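Side-chain contacts in uncharacterized protein yqbN (Bacillus subtilis, PDB 3KLU), which is of unknown function but probably acts as a phage-type tail assembly chaperone related to XkdN: residues A[10-13]-A[14-17]; A[55-58]-A[59-62]; A[79-82]-A[83-87]; A[104-108]-A[109-113]; A[117-120]-A[121-124]. All blocks are in the same frame, centred on the assembly; numbering follows the deposited sequence.

Contacts 2 to 5 lie in the helical body of the chain, while contact 1 sits on the N-terminal arm; its nearest atoms are about 17 Å from contact 2 and about 31 Å from contact 5. Contact 3, on helix 78-89, touches all three of the others in the body. Arg84 NH2 reaches Glu60 OE2 of contact 2 at 2.6 Å, and Arg80 NH2 reaches Asp108 OD1 of contact 4 at 2.8 Å, so two arginines one turn apart tie one helix to two neighbours. Contact 5 joins through Tyr123, whose hydroxyl packs near Ala83 of contact 3 and Val110 of contact 4.

Contact 1: residues A[10-13]-A[14-17]; sequences YDLS and FFMP
Asp11 brings its carboxylate up to the rim of the Phe14 ring: OD1 stands above one face, offset toward the rim, while OD2 lies outside the rim, 3.6 Å from Phe14 CZ. The two planes are 31° apart, so the group leans at the rim and does not stack flat. Ser13 OG sits over the same face, again toward the rim, 3.9 Å from Phe14 CD1. A second patch forms on Leu12, where the terminal CE of Met16 (a selenomethionine) comes to 3.7 Å from Leu12 CB and also lies near Leu12 O; the Met16 side chain is poorly ordered, so this detail is less certain. Phe15 adds a looser touch, with its CD2 4.2 Å from Leu12 CD2.

What positions the carboxylate is a pair of bonds to a single oxygen. Asp11 OD1 takes the hydroxyl of Ser13 at 2.6 Å from OG, on its syn side, and the backbone N of Ser13 at 2.9 Å. Asp11 holds CG anti to its own N (chi1 -178°), which swings the acid forward along the chain to meet both donors and leaves OD2 beside the CE2-CZ rim. Behind the side chains, the backbone winds through one tight turn: Phe15 N donates to Leu12 O and Met16 N to Ser13 O, both to carbonyls three residues back.

The whole piece is exposed, on the arm that precedes strand 26-28. Its pattern is that of an Asx turn at Asp11 leading straight into a short 3-10 turn at Ser13 and Phe14.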
loop_
_atom_site.group_PDB
_atom_site.type_symbol
_atom_site.label_atom_id
_atom_site.label_comp_id
_atom_site.label_asym_id
_atom_site.label_seq_id
_atom_site.Cartn_x
_atom_site.Cartn_y
_atom_site.Cartn_z
ATOM N N TYR A 10 32.069 -15.822 -9.095
ATOM C CA TYR A 10 31.031 -15.359 -8.181
ATOM C C TYR A 10 29.766 -16.217 -8.239
ATOM O O TYR A 10 29.313 -16.599 -9.323
ATOM C CB TYR A 10 30.696 -13.914 -8.517
ATOM C CG TYR A 10 31.783 -12.950 -8.120
ATOM C CD1 TYR A 10 32.080 -12.735 -6.775
ATOM C CD2 TYR A 10 32.500 -12.230 -9.075
ATOM C CE1 TYR A 10 33.051 -11.831 -6.384
ATOM C CE2 TYR A 10 33.487 -11.313 -8.686
ATOM C CZ TYR A 10 33.750 -11.125 -7.335
ATOM O OH TYR A 10 34.714 -10.243 -6.913
ATOM N N ASP A 11 29.197 -16.500 -7.066
ATOM C CA ASP A 11 27.998 -17.340 -6.942
ATOM C C ASP A 11 26.683 -16.546 -6.961
ATOM O O ASP A 11 26.240 -15.999 -5.957
ATOM C CB ASP A 11 28.070 -18.157 -5.654
ATOM C CG ASP A 11 26.887 -19.075 -5.490
ATOM O OD1 ASP A 11 25.901 -18.944 -6.234
ATOM O OD2 ASP A 11 26.936 -19.938 -4.602
ATOM N N LEU A 12 26.042 -16.535 -8.110
ATOM C CA LEU A 12 24.830 -15.789 -8.284
ATOM C C LEU A 12 23.509 -16.508 -7.923
ATOM O O LEU A 12 22.420 -15.935 -8.093
ATOM C CB LEU A 12 24.800 -15.308 -9.743
ATOM C CG LEU A 12 26.040 -14.491 -10.135
ATOM C CD1 LEU A 12 26.021 -14.149 -11.605
ATOM C CD2 LEU A 12 26.071 -13.212 -9.337
ATOM N N SER A 13 23.560 -17.740 -7.443
ATOM C CA SER A 13 22.313 -18.423 -7.116
ATOM C C SER A 13 21.508 -17.642 -6.061
ATOM O O SER A 13 20.274 -17.663 -6.070
ATOM C CB SER A 13 22.624 -19.817 -6.602
ATOM O OG SER A 13 23.560 -19.726 -5.540
ATOM N N PHE A 14 22.214 -16.930 -5.181
ATOM C CA PHE A 14 21.586 -16.174 -4.103
ATOM C C PHE A 14 20.718 -15.014 -4.523
ATOM O O PHE A 14 19.892 -14.549 -3.743
ATOM C CB PHE A 14 22.629 -15.630 -3.146
ATOM C CG PHE A 14 23.546 -16.673 -2.623
ATOM C CD1 PHE A 14 23.034 -17.875 -2.140
ATOM C CD2 PHE A 14 24.923 -16.480 -2.646
ATOM C CE1 PHE A 14 23.888 -18.860 -1.694
ATOM C CE2 PHE A 14 25.772 -17.455 -2.205
ATOM C CZ PHE A 14 25.261 -18.652 -1.726
ATOM N N PHE A 15 20.914 -14.517 -5.732
ATOM C CA PHE A 15 20.113 -13.412 -6.202
ATOM C C PHE A 15 19.049 -13.908 -7.163
ATOM O O PHE A 15 18.535 -13.141 -7.990
ATOM C CB PHE A 15 21.018 -12.404 -6.882
ATOM C CG PHE A 15 22.137 -11.944 -6.009
ATOM C CD1 PHE A 15 21.908 -11.044 -4.983
ATOM C CD2 PHE A 15 23.404 -12.482 -6.147
ATOM C CE1 PHE A 15 22.946 -10.699 -4.096
ATOM C CE2 PHE A 15 24.416 -12.140 -5.280
ATOM C CZ PHE A 15 24.189 -11.259 -4.263
HETATM N N MSE A 16 18.687 -15.176 -7.066
HETATM C CA MSE A 16 17.664 -15.662 -7.953
HETATM C C MSE A 16 16.461 -16.203 -7.225
HETATM O O MSE A 16 16.573 -16.699 -6.111
HETATM C CB MSE A 16 18.266 -16.667 -8.896
HETATM C CG MSE A 16 19.073 -15.957 -9.929
HETATM SE SE MSE A 16 20.049 -17.193 -10.994
HETATM C CE MSE A 16 21.653 -16.168 -11.428
ATOM N N PRO A 17 15.285 -16.112 -7.862
ATOM C CA PRO A 17 13.978 -16.554 -7.351
ATOM C C PRO A 17 13.996 -17.838 -6.525
ATOM O O PRO A 17 13.361 -17.921 -5.475
ATOM C CB PRO A 17 13.125 -16.660 -8.616
ATOM C CG PRO A 17 14.145 -16.963 -9.686
ATOM C CD PRO A 17 15.247 -16.001 -9.332
#

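Contact 2: residues A[55-58]-A[59-62]; sequences DELE and KENT
The flat amide of Asn61 meets Leu57 O with ND2, the carbonyl oxygen lying in the amide plane, only 2° out of it. This bond is 2.9 Å from ND2 to O and nearly straight at 176°. Having CG beside the backbone N (chi1 -69°) folds the Asn61 side chain back over the preceding turn, where Leu57 O also receives a weak bond from Asn61 N. The other flat group, the carboxylate of Glu60, reaches the branched end of Leu57 with one oxygen: OE2 is 3.9 Å from Leu57 CD2.

Beneath these groups the helix runs out. Lys59 N bonds to Asp55 O at 3.1 Å and Glu60 N to Glu56 O at 2.9 Å, in ordinary alpha-helical register. Next, Asn61 N turns to Glu58 O at 2.9 Å, three residues back. Thr62 OG1 is modelled in a very short hydrogen bond to Glu58 O, whose geometry is doubtful. Outside the segments, Leu57 packs on Phe81 and Arg84 of helix 78-89, while Asn61 touches Arg80 and Arg84.

In the last turn, Leu57 O is thus held by a side-chain donor, Asn61 ND2, from just beyond the helix; a like role for Thr62 at Glu58 O remains doubtful. Glu56 OE2 and Glu60 OE1 stand 5.0 Å apart, like charges that would probably cost something, as would an acid near a helix C-terminus; salt bridges from Arg53 to Glu56 and from Arg84 to Glu60 probably offset much of that cost.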
loop_
_atom_site.group_PDB
_atom_site.type_symbol
_atom_site.label_atom_id
_atom_site.label_comp_id
_atom_site.label_asym_id
_atom_site.label_seq_id
_atom_site.Cartn_x
_atom_site.Cartn_y
_atom_site.Cartn_z
ATOM N N ASP A 55 7.961 2.270 -10.798
ATOM C CA ASP A 55 8.388 3.033 -11.953
ATOM C C ASP A 55 7.209 3.388 -12.826
ATOM O O ASP A 55 7.047 4.541 -13.184
ATOM C CB ASP A 55 9.418 2.262 -12.762
ATOM C CG ASP A 55 10.800 2.324 -12.144
ATOM O OD1 ASP A 55 11.129 3.370 -11.540
ATOM O OD2 ASP A 55 11.558 1.338 -12.275
ATOM N N GLU A 56 6.378 2.418 -13.182
ATOM C CA GLU A 56 5.240 2.774 -14.006
ATOM C C GLU A 56 4.359 3.786 -13.277
ATOM O O GLU A 56 3.702 4.604 -13.909
ATOM C CB GLU A 56 4.368 1.582 -14.337
ATOM C CG GLU A 56 5.027 0.256 -14.333
ATOM C CD GLU A 56 3.990 -0.804 -14.575
ATOM O OE1 GLU A 56 4.131 -1.945 -14.083
ATOM O OE2 GLU A 56 3.013 -0.484 -15.277
ATOM N N LEU A 57 4.321 3.733 -11.952
ATOM C CA LEU A 57 3.495 4.695 -11.248
ATOM C C LEU A 57 4.073 6.090 -11.356
ATOM O O LEU A 57 3.329 7.072 -11.480
ATOM C CB LEU A 57 3.325 4.319 -9.767
ATOM C CG LEU A 57 2.357 3.145 -9.612
ATOM C CD1 LEU A 57 2.362 2.610 -8.171
ATOM C CD2 LEU A 57 0.952 3.612 -10.072
ATOM N N GLU A 58 5.393 6.195 -11.305
ATOM C CA GLU A 58 5.991 7.519 -11.383
ATOM C C GLU A 58 5.671 8.116 -12.732
ATOM O O GLU A 58 5.205 9.248 -12.820
ATOM C CB GLU A 58 7.496 7.464 -11.208
ATOM C CG GLU A 58 8.036 8.797 -10.783
ATOM C CD GLU A 58 9.497 8.949 -11.091
ATOM O OE1 GLU A 58 10.271 8.006 -10.808
ATOM O OE2 GLU A 58 9.871 10.022 -11.608
ATOM N N LYS A 59 5.939 7.335 -13.772
ATOM C CA LYS A 59 5.666 7.725 -15.149
ATOM C C LYS A 59 4.214 8.195 -15.236
ATOM O O LYS A 59 3.920 9.307 -15.681
ATOM C CB LYS A 59 5.901 6.510 -16.047
ATOM C CG LYS A 59 5.153 6.506 -17.360
ATOM C CD LYS A 59 5.430 5.203 -18.101
ATOM C CE LYS A 59 4.502 4.999 -19.302
ATOM N NZ LYS A 59 3.062 4.842 -18.929
ATOM N N GLU A 60 3.325 7.323 -14.780
ATOM C CA GLU A 60 1.889 7.549 -14.734
ATOM C C GLU A 60 1.483 8.857 -14.034
ATOM O O GLU A 60 0.406 9.384 -14.297
ATOM C CB GLU A 60 1.262 6.366 -14.007
ATOM C CG GLU A 60 -0.153 6.001 -14.374
ATOM C CD GLU A 60 -0.428 4.524 -14.098
ATOM O OE1 GLU A 60 0.190 3.673 -14.778
ATOM O OE2 GLU A 60 -1.245 4.207 -13.201
ATOM N N ASN A 61 2.330 9.378 -13.148
ATOM C CA ASN A 61 2.008 10.619 -12.433
ATOM C C ASN A 61 2.968 11.768 -12.675
ATOM O O ASN A 61 3.154 12.647 -11.826
ATOM C CB ASN A 61 1.885 10.349 -10.934
ATOM C CG ASN A 61 0.665 9.517 -10.612
ATOM O OD1 ASN A 61 -0.398 10.050 -10.330
ATOM N ND2 ASN A 61 0.803 8.197 -10.690
ATOM N N THR A 62 3.578 11.754 -13.851
ATOM C CA THR A 62 4.507 12.796 -14.243
ATOM C C THR A 62 4.057 13.400 -15.566
ATOM O O THR A 62 3.436 12.727 -16.400
ATOM C CB THR A 62 5.928 12.243 -14.391
ATOM O OG1 THR A 62 5.883 10.817 -14.448
ATOM C CG2 THR A 62 6.784 12.666 -13.226
#

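Contact 3: residues A[79-82]-A[83-87]; sequences QRFY and ARIAV
Ile85 places its CD1 methyl over one face of the Phe81 ring, a CH-pi contact 3.9 Å from the ring centroid and 19° off the normal. Both rotamers serve it: Phe81 holds CG anti to its backbone N (chi1 170°), while Ile85 keeps CG1 beside its N and extends CD1 fully (chi2 179°), which carries the methyl back one turn to the ring. The same CD1 lies in the plane of the Tyr82 ring at its edge, 3.9 Å from Tyr82 CD1, with the two side chains alongside and pointing the same way. This is i to i+3 and i to i+4 packing on an alpha-helix, here helix 78-89, which is flanked by helices 51-60, 109-116 and 120-133; its main-chain bonds include Ile85 N to Phe81 O at 3.1 Å.

On another side, Arg80 and Arg84 both bend at chi2, and the bend in Arg84 places its CD 3.7 Å from Arg80 NE; a further bend at chi3 then turns the Arg84 guanidinium off toward Glu60. The start of the Arg84 side chain crowds Arg80 O in the model, and that detail is doubtful. The guanidinium groups part toward separate acids, Arg80 to Asp108 and Arg84 to Glu60.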
loop_
_atom_site.group_PDB
_atom_site.type_symbol
_atom_site.label_atom_id
_atom_site.label_comp_id
_atom_site.label_asym_id
_atom_site.label_seq_id
_atom_site.Cartn_x
_atom_site.Cartn_y
_atom_site.Cartn_z
ATOM N N GLN A 79 1.861 13.682 -4.499
ATOM C CA GLN A 79 0.732 13.387 -3.645
ATOM C C GLN A 79 0.008 12.152 -4.169
ATOM O O GLN A 79 -0.217 11.173 -3.458
ATOM C CB GLN A 79 -0.225 14.584 -3.671
ATOM C CG GLN A 79 -1.094 14.758 -2.433
ATOM C CD GLN A 79 -0.386 15.536 -1.332
ATOM O OE1 GLN A 79 0.679 15.130 -0.850
ATOM N NE2 GLN A 79 -0.972 16.663 -0.931
ATOM N N ARG A 80 -0.351 12.245 -5.437
ATOM C CA ARG A 80 -1.071 11.224 -6.141
ATOM C C ARG A 80 -0.238 9.965 -6.318
ATOM O O ARG A 80 -0.724 8.851 -6.169
ATOM C CB ARG A 80 -1.450 11.777 -7.489
ATOM C CG ARG A 80 -2.284 10.877 -8.274
ATOM C CD ARG A 80 -3.671 10.922 -7.757
ATOM N NE ARG A 80 -4.467 9.915 -8.433
ATOM C CZ ARG A 80 -5.721 9.631 -8.125
ATOM N NH1 ARG A 80 -6.321 10.297 -7.145
ATOM N NH2 ARG A 80 -6.357 8.671 -8.789
ATOM N N PHE A 81 1.022 10.169 -6.672
ATOM C CA PHE A 81 2.001 9.106 -6.874
ATOM C C PHE A 81 2.118 8.254 -5.617
ATOM O O PHE A 81 1.967 7.034 -5.666
ATOM C CB PHE A 81 3.345 9.757 -7.203
ATOM C CG PHE A 81 4.508 8.819 -7.206
ATOM C CD1 PHE A 81 4.479 7.656 -7.948
ATOM C CD2 PHE A 81 5.669 9.146 -6.506
ATOM C CE1 PHE A 81 5.590 6.821 -8.007
ATOM C CE2 PHE A 81 6.793 8.321 -6.551
ATOM C CZ PHE A 81 6.755 7.147 -7.309
ATOM N N TYR A 82 2.354 8.897 -4.485
ATOM C CA TYR A 82 2.495 8.167 -3.241
ATOM C C TYR A 82 1.220 7.462 -2.809
ATOM O O TYR A 82 1.244 6.343 -2.298
ATOM C CB TYR A 82 2.988 9.116 -2.149
ATOM C CG TYR A 82 4.366 9.621 -2.448
ATOM C CD1 TYR A 82 5.316 8.760 -2.972
ATOM C CD2 TYR A 82 4.733 10.950 -2.212
ATOM C CE1 TYR A 82 6.606 9.187 -3.261
ATOM C CE2 TYR A 82 6.037 11.399 -2.499
ATOM C CZ TYR A 82 6.967 10.494 -3.026
ATOM O OH TYR A 82 8.267 10.854 -3.324
ATOM N N ALA A 83 0.098 8.126 -3.042
ATOM C CA ALA A 83 -1.181 7.569 -2.658
ATOM C C ALA A 83 -1.398 6.285 -3.450
ATOM O O ALA A 83 -1.817 5.259 -2.891
ATOM C CB ALA A 83 -2.314 8.586 -2.927
ATOM N N ARG A 84 -1.121 6.338 -4.749
ATOM C CA ARG A 84 -1.306 5.164 -5.575
ATOM C C ARG A 84 -0.390 4.057 -5.051
ATOM O O ARG A 84 -0.784 2.907 -5.005
ATOM C CB ARG A 84 -0.961 5.460 -7.036
ATOM C CG ARG A 84 -1.469 6.767 -7.594
ATOM C CD ARG A 84 -2.813 6.658 -8.272
ATOM N NE ARG A 84 -2.937 5.472 -9.121
ATOM C CZ ARG A 84 -2.343 5.297 -10.295
ATOM N NH1 ARG A 84 -1.549 6.234 -10.803
ATOM N NH2 ARG A 84 -2.565 4.176 -10.977
ATOM N N ILE A 85 0.831 4.393 -4.639
ATOM C CA ILE A 85 1.749 3.369 -4.122
ATOM C C ILE A 85 1.134 2.673 -2.893
ATOM O O ILE A 85 1.160 1.407 -2.767
ATOM C CB ILE A 85 3.115 3.982 -3.694
ATOM C CG1 ILE A 85 3.848 4.574 -4.901
ATOM C CG2 ILE A 85 3.962 2.914 -3.026
ATOM C CD1 ILE A 85 5.208 5.240 -4.567
ATOM N N ALA A 86 0.595 3.505 -1.991
ATOM C CA ALA A 86 -0.034 3.032 -0.760
ATOM C C ALA A 86 -1.218 2.116 -1.069
ATOM O O ALA A 86 -1.343 1.024 -0.483
ATOM C CB ALA A 86 -0.504 4.241 0.103
ATOM N N VAL A 87 -2.089 2.557 -1.981
ATOM C CA VAL A 87 -3.229 1.734 -2.357
ATOM C C VAL A 87 -2.744 0.336 -2.769
ATOM O O VAL A 87 -3.242 -0.653 -2.275
ATOM C CB VAL A 87 -4.029 2.400 -3.521
ATOM C CG1 VAL A 87 -4.976 1.360 -4.220
ATOM C CG2 VAL A 87 -4.896 3.534 -2.952
#

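Contact 4: residues A[104-108]-A[109-113]; sequences YKTED and PVEVA
Asp108 caps helix 109-116 through Val110 N with an oxygen that is already engaged: OD1 accepts from Val110 N in a weak bond of 3.3 Å, while its stronger partner is Arg80 of helix 78-89, in a salt bridge. The same OD1 lies beside the N-CD edge of the proline, 3.3 Å from Pro109 CD. Asp108 has CG anti to its own N (chi1 -170°), and this carries the acid forward over the start of the helix. From the backbone, Asp108 O accepts from Val112 N at 2.8 Å and, weakly, from Glu111 N.

Thr106 braces the approach. Its OG1 takes Asp108 N at 3.2 Å and also lies 3.6 Å from Glu111 CB; its CG2 methyl touches Glu111 CG at 3.8 Å, the two side chains crossing at about a right angle. Glu111 then bends at chi2, sending its carboxylate to Arg115, and Val112 CG2 packs beneath Asp108 O at 3.3 Å.

Val110 faces helices 78-89 and 120-133, so the cap lies where three helices meet. Helix 98-103 ends in a Schellman motif at Lys105, and helix 109-116 starts from an ST turn at Thr106 and an N-cap at Asp108.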
loop_
_atom_site.group_PDB
_atom_site.type_symbol
_atom_site.label_atom_id
_atom_site.label_comp_id
_atom_site.label_asym_id
_atom_site.label_seq_id
_atom_site.Cartn_x
_atom_site.Cartn_y
_atom_site.Cartn_z
ATOM N N TYR A 104 -18.555 3.453 -0.987
ATOM C CA TYR A 104 -18.148 4.810 -0.710
ATOM C C TYR A 104 -18.438 5.724 -1.871
ATOM O O TYR A 104 -18.105 6.906 -1.846
ATOM C CB TYR A 104 -16.672 4.824 -0.334
ATOM C CG TYR A 104 -16.472 4.382 1.095
ATOM C CD1 TYR A 104 -16.506 5.307 2.142
ATOM C CD2 TYR A 104 -16.284 3.038 1.403
ATOM C CE1 TYR A 104 -16.350 4.913 3.447
ATOM C CE2 TYR A 104 -16.128 2.624 2.709
ATOM C CZ TYR A 104 -16.161 3.567 3.733
ATOM O OH TYR A 104 -16.023 3.147 5.043
ATOM N N LYS A 105 -19.058 5.157 -2.894
ATOM C CA LYS A 105 -19.439 5.895 -4.079
ATOM C C LYS A 105 -18.364 6.715 -4.801
ATOM O O LYS A 105 -18.495 7.921 -4.995
ATOM C CB LYS A 105 -20.654 6.762 -3.747
ATOM C CG LYS A 105 -21.887 5.915 -3.397
ATOM C CD LYS A 105 -22.620 6.444 -2.174
ATOM C CE LYS A 105 -23.762 5.500 -1.759
ATOM N NZ LYS A 105 -23.357 4.046 -1.635
ATOM N N THR A 106 -17.281 6.043 -5.174
ATOM C CA THR A 106 -16.221 6.672 -5.959
ATOM C C THR A 106 -15.362 5.575 -6.587
ATOM O O THR A 106 -15.082 4.543 -5.970
ATOM C CB THR A 106 -15.365 7.653 -5.134
ATOM O OG1 THR A 106 -14.280 8.123 -5.944
ATOM C CG2 THR A 106 -14.840 6.996 -3.857
ATOM N N GLU A 107 -15.007 5.771 -7.852
ATOM C CA GLU A 107 -14.205 4.790 -8.561
ATOM C C GLU A 107 -12.717 5.061 -8.363
ATOM O O GLU A 107 -11.866 4.285 -8.813
ATOM C CB GLU A 107 -14.566 4.806 -10.040
ATOM C CG GLU A 107 -15.945 4.310 -10.309
ATOM C CD GLU A 107 -16.126 2.865 -9.924
ATOM O OE1 GLU A 107 -15.339 2.020 -10.381
ATOM O OE2 GLU A 107 -17.061 2.570 -9.157
ATOM N N ASP A 108 -12.414 6.153 -7.671
ATOM C CA ASP A 108 -11.028 6.519 -7.401
ATOM C C ASP A 108 -10.563 5.850 -6.109
ATOM O O ASP A 108 -10.967 6.259 -5.007
ATOM C CB ASP A 108 -10.895 8.021 -7.264
ATOM C CG ASP A 108 -9.451 8.471 -7.231
ATOM O OD1 ASP A 108 -8.556 7.602 -7.359
ATOM O OD2 ASP A 108 -9.215 9.694 -7.070
ATOM N N PRO A 109 -9.708 4.812 -6.234
ATOM C CA PRO A 109 -9.179 4.062 -5.096
ATOM C C PRO A 109 -8.506 4.961 -4.062
ATOM O O PRO A 109 -8.528 4.655 -2.868
ATOM C CB PRO A 109 -8.211 3.063 -5.742
ATOM C CG PRO A 109 -8.716 2.949 -7.159
ATOM C CD PRO A 109 -9.085 4.359 -7.493
ATOM N N VAL A 110 -7.926 6.067 -4.499
ATOM C CA VAL A 110 -7.285 6.987 -3.568
ATOM C C VAL A 110 -8.358 7.744 -2.774
ATOM O O VAL A 110 -8.167 8.087 -1.602
ATOM C CB VAL A 110 -6.393 8.003 -4.316
ATOM C CG1 VAL A 110 -5.945 9.130 -3.358
ATOM C CG2 VAL A 110 -5.166 7.268 -4.915
ATOM N N GLU A 111 -9.494 7.986 -3.402
ATOM C CA GLU A 111 -10.601 8.693 -2.728
ATOM C C GLU A 111 -11.245 7.670 -1.769
ATOM O O GLU A 111 -11.632 8.003 -0.649
ATOM C CB GLU A 111 -11.612 9.193 -3.787
ATOM C CG GLU A 111 -12.711 10.120 -3.312
ATOM C CD GLU A 111 -12.224 11.256 -2.445
ATOM O OE1 GLU A 111 -11.150 11.855 -2.714
ATOM O OE2 GLU A 111 -12.954 11.564 -1.478
ATOM N N VAL A 112 -11.325 6.415 -2.208
ATOM C CA VAL A 112 -11.858 5.391 -1.341
ATOM C C VAL A 112 -11.007 5.432 -0.070
ATOM O O VAL A 112 -11.530 5.426 1.035
ATOM C CB VAL A 112 -11.728 3.942 -1.935
ATOM C CG1 VAL A 112 -12.377 2.941 -0.927
ATOM C CG2 VAL A 112 -12.387 3.822 -3.289
ATOM N N ALA A 113 -9.691 5.472 -0.228
ATOM C CA ALA A 113 -8.824 5.516 0.949
ATOM C C ALA A 113 -9.123 6.727 1.841
ATOM O O ALA A 113 -9.216 6.591 3.068
ATOM C CB ALA A 113 -7.311 5.523 0.531
#

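Contact 5: residues A[117-120]-A[121-124]; sequences LSVG and GEYA
This is the tight link between helix 109-116 and helix 120-133, with Val119 at the N-cap and Glu122 three residues on, folded back over it. Glu122 lays its carboxylate along the valine: OE1 is 3.4 Å and CD 3.5 Å from Val119 CB. The same OE1 accepts from Val119 N in a weak, long bond of 3.5 Å, and its position in the model is not fully sure. Glu122, at N3, thus only weakly approaches the N-cap N-H, and no capping box forms, because the valine side chain has no acceptor to return the bond. With CG beside its backbone N (chi1 -60°) and the chain extended beyond, Glu122 points back along the helix start to reach this place.

The main chain does the firmer holding. Val119 O receives Tyr123 N at 3.2 Å, with a weaker bond from Glu122 N, and Gly120 O receives Ala124 N at 3.0 Å.

Leu117 packs against Tyr123 and Glu122. Its CB comes up at the edge of the Tyr123 ring, 4.2 Å from CD1, and its CD2 lies 4.2 Å from Glu122 CB. Tyr123 keeps CG anti to its N (chi1 -174°), and its ring runs on to Val110 and Ala113 of helix 109-116, while Leu117 packs on Ile30 and Phe34.

Glu122 is further tied down by Ser31, through OE2, and by a salt bridge to Arg33. An acid at the N-terminal end of a helix, near a basic side chain, would probably be stabilised in its charged form.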
loop_
_atom_site.group_PDB
_atom_site.type_symbol
_atom_site.label_atom_id
_atom_site.label_comp_id
_atom_site.label_asym_id
_atom_site.label_seq_id
_atom_site.Cartn_x
_atom_site.Cartn_y
_atom_site.Cartn_z
ATOM N N LEU A 117 -10.145 6.060 5.631
ATOM C CA LEU A 117 -9.267 6.572 6.697
ATOM C C LEU A 117 -9.674 8.056 6.885
ATOM O O LEU A 117 -8.893 8.982 6.621
ATOM C CB LEU A 117 -7.798 6.447 6.240
ATOM C CG LEU A 117 -7.375 4.984 5.969
ATOM C CD1 LEU A 117 -6.119 4.922 5.120
ATOM C CD2 LEU A 117 -7.144 4.273 7.266
ATOM N N SER A 118 -10.908 8.269 7.328
ATOM C CA SER A 118 -11.433 9.635 7.462
ATOM C C SER A 118 -10.908 10.524 8.589
ATOM O O SER A 118 -11.337 11.664 8.732
ATOM C CB SER A 118 -12.955 9.587 7.500
ATOM O OG SER A 118 -13.390 8.665 8.475
ATOM N N VAL A 119 -9.993 9.999 9.399
ATOM C CA VAL A 119 -9.365 10.778 10.442
ATOM C C VAL A 119 -7.979 11.120 9.889
ATOM O O VAL A 119 -7.198 10.223 9.550
ATOM C CB VAL A 119 -9.269 9.989 11.714
ATOM C CG1 VAL A 119 -8.412 10.727 12.719
ATOM C CG2 VAL A 119 -10.684 9.795 12.269
ATOM N N GLY A 120 -7.707 12.424 9.768
ATOM C CA GLY A 120 -6.465 12.898 9.210
ATOM C C GLY A 120 -5.243 12.063 9.514
ATOM O O GLY A 120 -4.600 11.509 8.600
ATOM N N GLY A 121 -4.914 11.986 10.802
ATOM C CA GLY A 121 -3.748 11.234 11.240
ATOM C C GLY A 121 -3.686 9.820 10.679
ATOM O O GLY A 121 -2.613 9.379 10.306
ATOM N N GLU A 122 -4.819 9.118 10.608
ATOM C CA GLU A 122 -4.826 7.751 10.089
ATOM C C GLU A 122 -4.366 7.746 8.638
ATOM O O GLU A 122 -3.554 6.932 8.217
ATOM C CB GLU A 122 -6.233 7.139 10.131
ATOM C CG GLU A 122 -6.856 7.056 11.512
ATOM C CD GLU A 122 -8.328 6.632 11.435
ATOM O OE1 GLU A 122 -8.950 6.841 10.357
ATOM O OE2 GLU A 122 -8.859 6.095 12.448
ATOM N N TYR A 123 -4.922 8.652 7.860
ATOM C CA TYR A 123 -4.553 8.703 6.476
ATOM C C TYR A 123 -3.057 8.977 6.286
ATOM O O TYR A 123 -2.385 8.358 5.442
ATOM C CB TYR A 123 -5.338 9.786 5.785
ATOM C CG TYR A 123 -5.083 9.764 4.321
ATOM C CD1 TYR A 123 -5.731 8.839 3.499
ATOM C CD2 TYR A 123 -4.166 10.628 3.750
ATOM C CE1 TYR A 123 -5.456 8.783 2.112
ATOM C CE2 TYR A 123 -3.884 10.588 2.367
ATOM C CZ TYR A 123 -4.529 9.668 1.558
ATOM O OH TYR A 123 -4.270 9.637 0.211
ATOM N N ALA A 124 -2.528 9.916 7.065
ATOM C CA ALA A 124 -1.121 10.274 6.927
ATOM C C ALA A 124 -0.271 9.103 7.354
ATOM O O ALA A 124 0.738 8.815 6.738
ATOM C CB ALA A 124 -0.799 11.509 7.773
#